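Local atomic coordinates of SxtG (Microseira wollei, PDB entry 6U1R), a protein that probably transfers an amidino group in saxitoxin biosynthesis as an amidinotransferase. Residues Q184-Q189 against T208-T213; D35-V40 against N322-D327. All coordinates share one frame; numbering follows the deposited sequence.

Interaction 1: residues Q184-Q189 against T208-T213; sequences QLFDAQ and TEFEPT
Within the long connection between strands 176-179 and 219-222, a run ending in the 3-10 turn 187-189 and a run without regular structure are clasped where the carboxylate of E211 meets the backbone amides of Q184 and L185. E211 grips both as a fork: OE1 takes Q184 N at 2.8 Å, on its syn side but out of the carboxylate plane, while OE2 offers its syn lone pair to L185 N, also at 2.8 Å. The two bonds together hold the carboxylate in its rotation about the CG-CD bond, and a water donates to both E211 OE1 and Q184 OE1. Q189 crosses E211 at about a right angle. With CG anti to the backbone N (chi1 -176°) and a bend at chi2, its amide turns back so that OE1 accepts from E211 N at 3.1 Å and also lies at the edge of the F210 ring. Over one face of that ring sits A188 CB, a CH-pi contact 4.0 Å from the centroid. F186 lies slid aside from F210, with little ring overlap. K168 of the second subunit adds a cation-pi contact to F210. T208 closes the end: OG1 donates to A188 O at 2.7 Å, and accepts from F210 N, completing an ST turn.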
loop_
_atom_site.group_PDB
_atom_site.type_symbol
_atom_site.label_atom_id
_atom_site.label_comp_id
_atom_site.label_asym_id
_atom_site.label_seq_id
_atom_site.Cartn_x
_atom_site.Cartn_y
_atom_site.Cartn_z
ATOM N N GLN A 184 1.869 -9.565 4.125
ATOM C CA GLN A 184 1.280 -10.381 5.180
ATOM C C GLN A 184 2.289 -10.689 6.280
ATOM O O GLN A 184 1.915 -10.782 7.457
ATOM C CB GLN A 184 0.745 -11.696 4.591
ATOM C CG GLN A 184 -0.371 -11.521 3.572
ATOM C CD GLN A 184 -0.985 -12.843 3.123
ATOM O OE1 GLN A 184 -0.364 -13.628 2.393
ATOM N NE2 GLN A 184 -2.193 -13.105 3.576
ATOM N N LEU A 185 3.549 -10.901 5.892
ATOM C CA LEU A 185 4.650 -11.190 6.797
ATOM C C LEU A 185 4.383 -12.466 7.598
ATOM O O LEU A 185 4.718 -12.562 8.781
ATOM C CB LEU A 185 4.950 -9.995 7.706
ATOM C CG LEU A 185 5.240 -8.679 6.955
ATOM C CD1 LEU A 185 5.683 -7.554 7.920
ATOM C CD2 LEU A 185 6.294 -8.898 5.885
ATOM N N PHE A 186 3.818 -13.466 6.920
ATOM C CA PHE A 186 3.780 -14.817 7.460
ATOM C C PHE A 186 5.196 -15.353 7.690
ATOM O O PHE A 186 6.188 -14.878 7.122
ATOM C CB PHE A 186 3.048 -15.765 6.496
ATOM C CG PHE A 186 1.563 -15.525 6.355
ATOM C CD1 PHE A 186 0.882 -14.577 7.111
ATOM C CD2 PHE A 186 0.837 -16.285 5.449
ATOM C CE1 PHE A 186 -0.493 -14.402 6.964
ATOM C CE2 PHE A 186 -0.529 -16.117 5.311
ATOM C CZ PHE A 186 -1.192 -15.183 6.068
ATOM N N ASP A 187 5.277 -16.418 8.495
ATOM C CA ASP A 187 6.561 -17.076 8.691
ATOM C C ASP A 187 7.212 -17.468 7.367
ATOM O O ASP A 187 8.439 -17.501 7.278
ATOM C CB ASP A 187 6.398 -18.320 9.571
ATOM C CG ASP A 187 6.222 -17.994 11.044
ATOM O OD1 ASP A 187 6.361 -16.820 11.460
ATOM O OD2 ASP A 187 5.959 -18.953 11.806
ATOM N N ALA A 188 6.413 -17.762 6.330
ATOM C CA ALA A 188 6.970 -18.174 5.041
ATOM C C ALA A 188 7.863 -17.111 4.389
ATOM O O ALA A 188 8.613 -17.439 3.463
ATOM C CB ALA A 188 5.847 -18.546 4.073
ATOM N N GLN A 189 7.779 -15.854 4.828
ATOM C CA GLN A 189 8.613 -14.774 4.301
ATOM C C GLN A 189 10.046 -14.830 4.826
ATOM O O GLN A 189 10.902 -14.091 4.333
ATOM C CB GLN A 189 7.952 -13.423 4.637
ATOM C CG GLN A 189 8.670 -12.174 4.069
ATOM C CD GLN A 189 8.769 -12.160 2.552
ATOM O OE1 GLN A 189 8.095 -12.919 1.865
ATOM N NE2 GLN A 189 9.631 -11.278 2.020
ATOM N N THR A 208 12.745 -14.593 2.055
ATOM C CA THR A 208 12.453 -15.547 0.996
ATOM C C THR A 208 11.799 -14.808 -0.164
ATOM O O THR A 208 11.788 -13.567 -0.211
ATOM C CB THR A 208 11.522 -16.649 1.502
ATOM O OG1 THR A 208 10.231 -16.074 1.760
ATOM C CG2 THR A 208 12.058 -17.286 2.770
ATOM N N GLU A 209 11.217 -15.569 -1.100
ATOM C CA GLU A 209 10.444 -15.007 -2.208
ATOM C C GLU A 209 8.947 -15.257 -2.056
ATOM O O GLU A 209 8.218 -15.368 -3.045
ATOM C CB GLU A 209 10.954 -15.557 -3.541
ATOM C CG GLU A 209 12.402 -15.136 -3.869
ATOM C CD GLU A 209 12.574 -13.624 -4.011
ATOM O OE1 GLU A 209 11.632 -12.953 -4.484
ATOM O OE2 GLU A 209 13.671 -13.118 -3.669
ATOM N N PHE A 210 8.463 -15.325 -0.815
ATOM C CA PHE A 210 7.042 -15.555 -0.580
ATOM C C PHE A 210 6.185 -14.383 -1.077
ATOM O O PHE A 210 5.147 -14.597 -1.717
ATOM C CB PHE A 210 6.848 -15.837 0.909
ATOM C CG PHE A 210 5.433 -15.760 1.384
ATOM C CD1 PHE A 210 4.531 -16.775 1.097
ATOM C CD2 PHE A 210 5.016 -14.695 2.161
ATOM C CE1 PHE A 210 3.232 -16.710 1.557
ATOM C CE2 PHE A 210 3.728 -14.617 2.614
ATOM C CZ PHE A 210 2.825 -15.633 2.316
ATOM N N GLU A 211 6.589 -13.146 -0.796
ATOM C CA GLU A 211 5.810 -11.981 -1.194
ATOM C C GLU A 211 6.734 -10.782 -1.361
ATOM O O GLU A 211 7.860 -10.785 -0.858
ATOM C CB GLU A 211 4.716 -11.669 -0.170
ATOM C CG GLU A 211 5.264 -11.092 1.110
ATOM C CD GLU A 211 4.226 -11.043 2.204
ATOM O OE1 GLU A 211 3.017 -10.861 1.904
ATOM O OE2 GLU A 211 4.648 -11.201 3.362
ATOM N N PRO A 212 6.275 -9.727 -2.044
ATOM C CA PRO A 212 7.145 -8.559 -2.286
ATOM C C PRO A 212 7.434 -7.785 -1.006
ATOM O O PRO A 212 6.503 -7.326 -0.339
ATOM C CB PRO A 212 6.332 -7.707 -3.268
ATOM C CG PRO A 212 5.291 -8.587 -3.836
ATOM C CD PRO A 212 5.039 -9.684 -2.848
ATOM N N THR A 213 8.724 -7.594 -0.689
ATOM C CA THR A 213 9.145 -6.707 0.394
ATOM C C THR A 213 10.372 -5.914 -0.039
ATOM O O THR A 213 11.255 -6.427 -0.747
ATOM C CB THR A 213 9.464 -7.443 1.732
ATOM O OG1 THR A 213 10.503 -8.420 1.559
ATOM C CG2 THR A 213 8.229 -8.113 2.295
HETATM O O HOH W 1 1.460 -12.748 0.571
#

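Interaction 2: residues D35-V40 against N322-D327; sequences DALEEV and NVLMLD
Backbone pairing between A36-L37 and L326-D327 rests on one hydrogen bond, L37 N to L326 O, at 2.9 Å and nearly straight (163°), the donor tilted from the carbonyl plane. The same oxygen receives a CA-H...O contact from A36 CA at 3.5 Å, so two neighbouring residues converge on one carbonyl. Apolar contact follows beside it. L37 sends its CG anti to the backbone N (chi1 -175°), which carries CD2 across to L326 CD2 at 4.0 Å; the two side chains meet at a slant. L37 CD2 also approaches L324 CD2 at 4.3 Å, and L100 of helix 83-102 packs on both L324 and L326. Next to the hydrogen bond, D327 CB rests against A36 CA at 4.1 Å, while its carboxylate is directed elsewhere, OD1 accepting from E329 N and OD2 in a salt bridge with R330. From strand 370-375, R375 NH1 hydrogen-bonds both D35 O and M325 O and so bridges the two segments. Farther along strand 37-42, the carboxylates of E38 and E39 form salt bridges with R374 of the antiparallel strand 370-375, and both residues face R374 through the backbone, a classic beta bulge.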
loop_
_atom_site.group_PDB
_atom_site.type_symbol
_atom_site.label_atom_id
_atom_site.label_comp_id
_atom_site.label_asym_id
_atom_site.label_seq_id
_atom_site.Cartn_x
_atom_site.Cartn_y
_atom_site.Cartn_z
ATOM N N ASP A 35 20.383 17.270 -6.259
ATOM C CA ASP A 35 19.863 18.566 -6.684
ATOM C C ASP A 35 19.609 19.448 -5.456
ATOM O O ASP A 35 19.381 18.964 -4.337
ATOM C CB ASP A 35 18.574 18.410 -7.512
ATOM C CG ASP A 35 18.812 18.003 -8.963
ATOM O OD1 ASP A 35 19.928 18.178 -9.514
ATOM O OD2 ASP A 35 17.836 17.523 -9.586
ATOM N N ALA A 36 19.657 20.762 -5.674
ATOM C CA ALA A 36 19.616 21.740 -4.588
ATOM C C ALA A 36 18.449 21.500 -3.631
ATOM O O ALA A 36 17.281 21.578 -4.024
ATOM C CB ALA A 36 19.536 23.152 -5.185
ATOM N N LEU A 37 18.771 21.239 -2.363
ATOM C CA LEU A 37 17.787 20.759 -1.392
ATOM C C LEU A 37 16.954 21.922 -0.866
ATOM O O LEU A 37 17.504 22.887 -0.323
ATOM C CB LEU A 37 18.495 20.040 -0.248
ATOM C CG LEU A 37 17.626 19.359 0.820
ATOM C CD1 LEU A 37 16.692 18.350 0.191
ATOM C CD2 LEU A 37 18.512 18.704 1.878
ATOM N N GLU A 38 15.635 21.839 -1.038
ATOM C CA GLU A 38 14.721 22.898 -0.602
ATOM C C GLU A 38 13.910 22.521 0.625
ATOM O O GLU A 38 13.660 23.368 1.483
ATOM C CB GLU A 38 13.761 23.283 -1.741
ATOM C CG GLU A 38 14.461 24.001 -2.905
ATOM C CD GLU A 38 13.516 24.573 -3.957
ATOM O OE1 GLU A 38 12.298 24.295 -3.927
ATOM O OE2 GLU A 38 14.008 25.330 -4.823
ATOM N N GLU A 39 13.491 21.262 0.732
ATOM C CA GLU A 39 12.665 20.848 1.855
ATOM C C GLU A 39 12.980 19.393 2.165
ATOM O O GLU A 39 13.126 18.576 1.249
ATOM C CB GLU A 39 11.168 21.038 1.566
ATOM C CG GLU A 39 10.272 20.594 2.733
ATOM C CD GLU A 39 8.844 21.153 2.673
ATOM O OE1 GLU A 39 8.635 22.209 2.031
ATOM O OE2 GLU A 39 7.938 20.545 3.283
ATOM N N VAL A 40 13.102 19.095 3.461
ATOM C CA VAL A 40 13.477 17.769 3.938
ATOM C C VAL A 40 12.651 17.427 5.178
ATOM O O VAL A 40 12.397 18.294 6.025
ATOM C CB VAL A 40 15.004 17.727 4.226
ATOM C CG1 VAL A 40 15.371 18.603 5.449
ATOM C CG2 VAL A 40 15.500 16.303 4.388
ATOM N N ASN A 322 27.259 7.559 4.995
ATOM C CA ASN A 322 25.847 7.939 5.024
ATOM C C ASN A 322 25.703 9.461 5.017
ATOM O O ASN A 322 24.994 10.028 5.853
ATOM C CB ASN A 322 25.197 7.318 6.268
ATOM C CG ASN A 322 23.692 7.223 6.183
ATOM O OD1 ASN A 322 22.972 7.772 7.035
ATOM N ND2 ASN A 322 23.199 6.466 5.204
ATOM N N VAL A 323 26.345 10.119 4.049
ATOM C CA VAL A 323 26.352 11.578 3.937
ATOM C C VAL A 323 25.065 12.091 3.302
ATOM O O VAL A 323 24.289 11.326 2.714
ATOM C CB VAL A 323 27.570 12.049 3.120
ATOM C CG1 VAL A 323 28.873 11.745 3.870
ATOM C CG2 VAL A 323 27.561 11.402 1.725
ATOM N N LEU A 324 24.838 13.401 3.410
ATOM C CA LEU A 324 23.668 14.067 2.831
ATOM C C LEU A 324 24.164 15.251 2.010
ATOM O O LEU A 324 24.867 16.114 2.539
ATOM C CB LEU A 324 22.682 14.546 3.908
ATOM C CG LEU A 324 21.470 15.346 3.394
ATOM C CD1 LEU A 324 20.567 14.447 2.580
ATOM C CD2 LEU A 324 20.684 16.032 4.516
ATOM N N MET A 325 23.784 15.287 0.733
ATOM C CA MET A 325 24.133 16.378 -0.171
ATOM C C MET A 325 23.076 17.474 -0.092
ATOM O O MET A 325 21.885 17.198 -0.262
ATOM C CB MET A 325 24.223 15.893 -1.618
ATOM C CG MET A 325 25.194 14.736 -1.890
ATOM S SD MET A 325 26.860 15.078 -1.397
ATOM C CE MET A 325 27.270 16.466 -2.457
ATOM N N LEU A 326 23.520 18.717 0.100
ATOM C CA LEU A 326 22.639 19.873 0.009
ATOM C C LEU A 326 22.555 20.439 -1.400
ATOM O O LEU A 326 21.584 21.141 -1.723
ATOM C CB LEU A 326 23.117 20.963 0.971
ATOM C CG LEU A 326 23.389 20.515 2.407
ATOM C CD1 LEU A 326 23.741 21.699 3.297
ATOM C CD2 LEU A 326 22.207 19.723 2.975
ATOM N N ASP A 327 23.573 20.186 -2.213
ATOM C CA ASP A 327 23.587 20.420 -3.656
ATOM C C ASP A 327 24.745 19.576 -4.176
ATOM O O ASP A 327 25.206 18.671 -3.476
ATOM C CB ASP A 327 23.685 21.918 -3.997
ATOM C CG ASP A 327 24.872 22.606 -3.357
ATOM O OD1 ASP A 327 25.920 21.959 -3.136
ATOM O OD2 ASP A 327 24.744 23.823 -3.074
#

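How the interactions relate
Followed from the N terminus, the chain enters interaction 2 first, at the start of strand 37-42, and returns to it only at 322-327, closing a loop of 281 intervening residues. Interaction 1 is nested wholly inside that loop: 184-189 and 208-213 close a short excursion of 18 residues, without helix or strand, between strands 176-179 and 219-222. The long closure joins the central strand of one three-stranded sheet, at its start, to the outermost strand 324-325 of another. The short one secures a loop that meets the second subunit. The centres of interaction 1 and interaction 2 are about 34 Å apart, on opposite sides of the chain's centre, and the two do not touch.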